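Putative periplasmic protein (Bacteroides vulgatus ATCC 8482, PDB 3DUE) is of unknown function but belongs to a family of bacterial periplasmic PepSY-like proteins with a possible inhibitory role. Local coordinates at residues E64-Y69 with M94-R99. Numbering follows the deposited sequence.
Sequences EVNCKY and MLKIER. With CAC (cacodylate ion), chain B.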
loop_
_atom_site.group_PDB
_atom_site.type_symbol
_atom_site.label_atom_id
_atom_site.label_comp_id
_atom_site.label_asym_id
_atom_site.label_seq_id
_atom_site.Cartn_x
_atom_site.Cartn_y
_atom_site.Cartn_z
ATOM N N GLU A 64 2.831 -1.003 -0.922
ATOM C CA GLU A 64 1.468 -1.521 -0.961
ATOM C C GLU A 64 0.663 -1.091 0.267
ATOM O O GLU A 64 1.120 -1.204 1.409
ATOM C CB GLU A 64 1.443 -3.055 -1.097
ATOM C CG GLU A 64 0.051 -3.632 -1.215
ATOM C CD GLU A 64 0.017 -5.157 -1.370
ATOM O OE1 GLU A 64 0.998 -5.739 -1.831
ATOM O OE2 GLU A 64 -1.004 -5.778 -1.051
ATOM N N VAL A 65 -0.553 -0.603 0.016
ATOM C CA VAL A 65 -1.525 -0.261 1.057
ATOM C C VAL A 65 -2.790 -0.998 0.608
ATOM O O VAL A 65 -3.508 -0.551 -0.262
ATOM C CB VAL A 65 -1.739 1.245 1.220
ATOM C CG1 VAL A 65 -2.782 1.544 2.306
ATOM C CG2 VAL A 65 -0.424 1.900 1.540
ATOM N N ASN A 66 -2.997 -2.176 1.177
ATOM C CA ASN A 66 -4.092 -3.061 0.793
ATOM C C ASN A 66 -5.148 -3.070 1.886
ATOM O O ASN A 66 -5.072 -3.859 2.880
ATOM C CB ASN A 66 -3.495 -4.437 0.525
ATOM C CG ASN A 66 -4.453 -5.420 0.012
ATOM O OD1 ASN A 66 -5.692 -5.322 0.217
ATOM N ND2 ASN A 66 -3.908 -6.434 -0.651
ATOM N N CYS A 67 -6.121 -2.164 1.717
ATOM C CA CYS A 67 -7.216 -1.990 2.668
ATOM C C CYS A 67 -8.522 -2.598 2.162
ATOM O O CYS A 67 -9.563 -1.973 2.190
ATOM C CB CYS A 67 -7.354 -0.492 3.033
ATOM S SG CYS A 67 -5.936 0.074 3.932
ATOM N N LYS A 68 -8.447 -3.840 1.671
ATOM C CA LYS A 68 -9.627 -4.502 1.089
ATOM C C LYS A 68 -10.754 -4.742 2.103
ATOM O O LYS A 68 -11.870 -5.026 1.713
ATOM C CB LYS A 68 -9.224 -5.825 0.399
ATOM C CG LYS A 68 -8.916 -6.958 1.373
ATOM C CD LYS A 68 -8.682 -8.320 0.663
ATOM C CE LYS A 68 -7.316 -8.477 0.079
ATOM N NZ LYS A 68 -6.304 -8.546 1.140
ATOM N N TYR A 69 -10.452 -4.624 3.405
ATOM C CA TYR A 69 -11.446 -4.813 4.458
ATOM C C TYR A 69 -11.957 -3.488 4.983
ATOM O O TYR A 69 -12.770 -3.469 5.895
ATOM C CB TYR A 69 -10.879 -5.664 5.603
ATOM C CG TYR A 69 -10.358 -6.993 5.135
ATOM C CD1 TYR A 69 -11.208 -8.059 4.936
ATOM C CD2 TYR A 69 -9.011 -7.174 4.907
ATOM C CE1 TYR A 69 -10.721 -9.293 4.501
ATOM C CE2 TYR A 69 -8.524 -8.382 4.471
ATOM C CZ TYR A 69 -9.376 -9.443 4.271
ATOM O OH TYR A 69 -8.896 -10.666 3.807
HETATM N N MSE A 94 -11.342 3.515 -2.816
HETATM C CA MSE A 94 -10.158 2.781 -3.129
HETATM C C MSE A 94 -9.896 1.684 -2.103
HETATM O O MSE A 94 -9.795 1.957 -0.905
HETATM C CB MSE A 94 -8.969 3.708 -3.144
HETATM C CG MSE A 94 -7.787 3.063 -3.821
HETATM SE SE MSE A 94 -6.371 4.389 -3.944
HETATM C CE MSE A 94 -7.442 6.017 -4.448
ATOM N N LEU A 95 -9.737 0.457 -2.589
ATOM C CA LEU A 95 -9.472 -0.688 -1.707
ATOM C C LEU A 95 -7.978 -0.978 -1.605
ATOM O O LEU A 95 -7.486 -1.412 -0.544
ATOM C CB LEU A 95 -10.217 -1.949 -2.167
ATOM C CG LEU A 95 -11.749 -1.846 -2.087
ATOM C CD1 LEU A 95 -12.374 -3.212 -2.373
ATOM C CD2 LEU A 95 -12.184 -1.322 -0.704
ATOM N N LYS A 96 -7.252 -0.692 -2.681
ATOM C CA LYS A 96 -5.836 -1.008 -2.720
ATOM C C LYS A 96 -4.993 -0.100 -3.648
ATOM O O LYS A 96 -5.423 0.332 -4.699
ATOM C CB LYS A 96 -5.692 -2.467 -3.125
ATOM C CG LYS A 96 -4.276 -2.980 -3.147
ATOM C CD LYS A 96 -4.299 -4.441 -3.566
ATOM C CE LYS A 96 -2.929 -4.981 -3.940
ATOM N NZ LYS A 96 -3.076 -6.483 -4.314
ATOM N N ILE A 97 -3.787 0.220 -3.210
ATOM C CA ILE A 97 -2.847 0.955 -4.039
ATOM C C ILE A 97 -1.485 0.293 -3.855
ATOM O O ILE A 97 -1.157 -0.140 -2.746
ATOM C CB ILE A 97 -2.859 2.460 -3.734
ATOM C CG1 ILE A 97 -1.946 3.211 -4.712
ATOM C CG2 ILE A 97 -2.525 2.751 -2.243
ATOM C CD1 ILE A 97 -2.062 4.687 -4.599
ATOM N N GLU A 98 -0.764 0.109 -4.960
ATOM C CA GLU A 98 0.565 -0.477 -4.919
ATOM C C GLU A 98 1.432 0.395 -5.822
ATOM O O GLU A 98 0.915 1.030 -6.735
ATOM C CB GLU A 98 0.579 -1.871 -5.513
ATOM C CG GLU A 98 -0.564 -2.740 -5.214
ATOM C CD GLU A 98 -0.507 -4.012 -6.038
ATOM O OE1 GLU A 98 0.432 -4.795 -5.802
ATOM O OE2 GLU A 98 -1.405 -4.227 -6.915
ATOM N N ARG A 99 2.728 0.425 -5.585
ATOM C CA ARG A 99 3.621 1.152 -6.474
ATOM C C ARG A 99 4.992 0.551 -6.463
ATOM O O ARG A 99 5.384 -0.146 -5.518
ATOM C CB ARG A 99 3.734 2.611 -6.069
ATOM C CG ARG A 99 4.311 2.827 -4.694
ATOM C CD ARG A 99 4.285 4.331 -4.347
ATOM N NE ARG A 99 4.758 4.489 -2.972
ATOM C CZ ARG A 99 4.967 5.650 -2.380
ATOM N NH1 ARG A 99 4.818 6.769 -3.054
ATOM N NH2 ARG A 99 5.341 5.695 -1.109
HETATM AS AS CAC B . -5.160 -11.041 3.939
HETATM O O1 CAC B . -6.522 -10.529 2.958
HETATM O O2 CAC B . -3.922 -9.796 3.886
HETATM C C1 CAC B . -5.631 -11.289 5.840
HETATM C C2 CAC B . -4.435 -12.663 3.132
#
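The aliphatic chain of Lys96 lies over one face of the Asn66 amide, with Lys96 CD 3.6 Å from Asn66 ND2. In its own plane the amide points at Glu64: Asn66 ND2 donates to Glu64 OE2 at 3.0 Å, nearly along the C-O axis of the carboxylate. The side chains of Glu64 and Glu98 run side by side, their carboxylate planes 61° apart, with Glu64 OE1 4.1 Å from Glu98 OE1. One face of the Tyr69 ring carries Lys68 CG, offset toward the rim. At the ring edge sits O1 of a cacodylate ion, probably from the crystallisation liquor, hydrogen-bonded by Tyr69 OH and Lys68 NZ.

Strands 62-66 and 94-99 pair antiparallel at the centre of the sheet. Val65 and Ile97 form a hydrogen-bonded pair. Val65 N reaches Ile97 O at 2.9 Å, and Ile97 N reaches Val65 O at 3.1 Å. On the face opposite the charged groups, Val65 CB packs on Ile97 CG2 at 3.9 Å. A weak bond from Cys67 N to Leu95 O continues the pairing next to a classic beta bulge, where Leu95 and Lys96 both face Lys107.

Lys96 runs extended, CG turned away from the backbone N (chi1 -177°), which brings NZ near both acids. Both ion pairs are long: Lys96 NZ lies 3.9 Å from Glu64 OE2 and 3.8 Å from Glu98 OE2. The lysine probably eases repulsion between the neighbouring carboxylates.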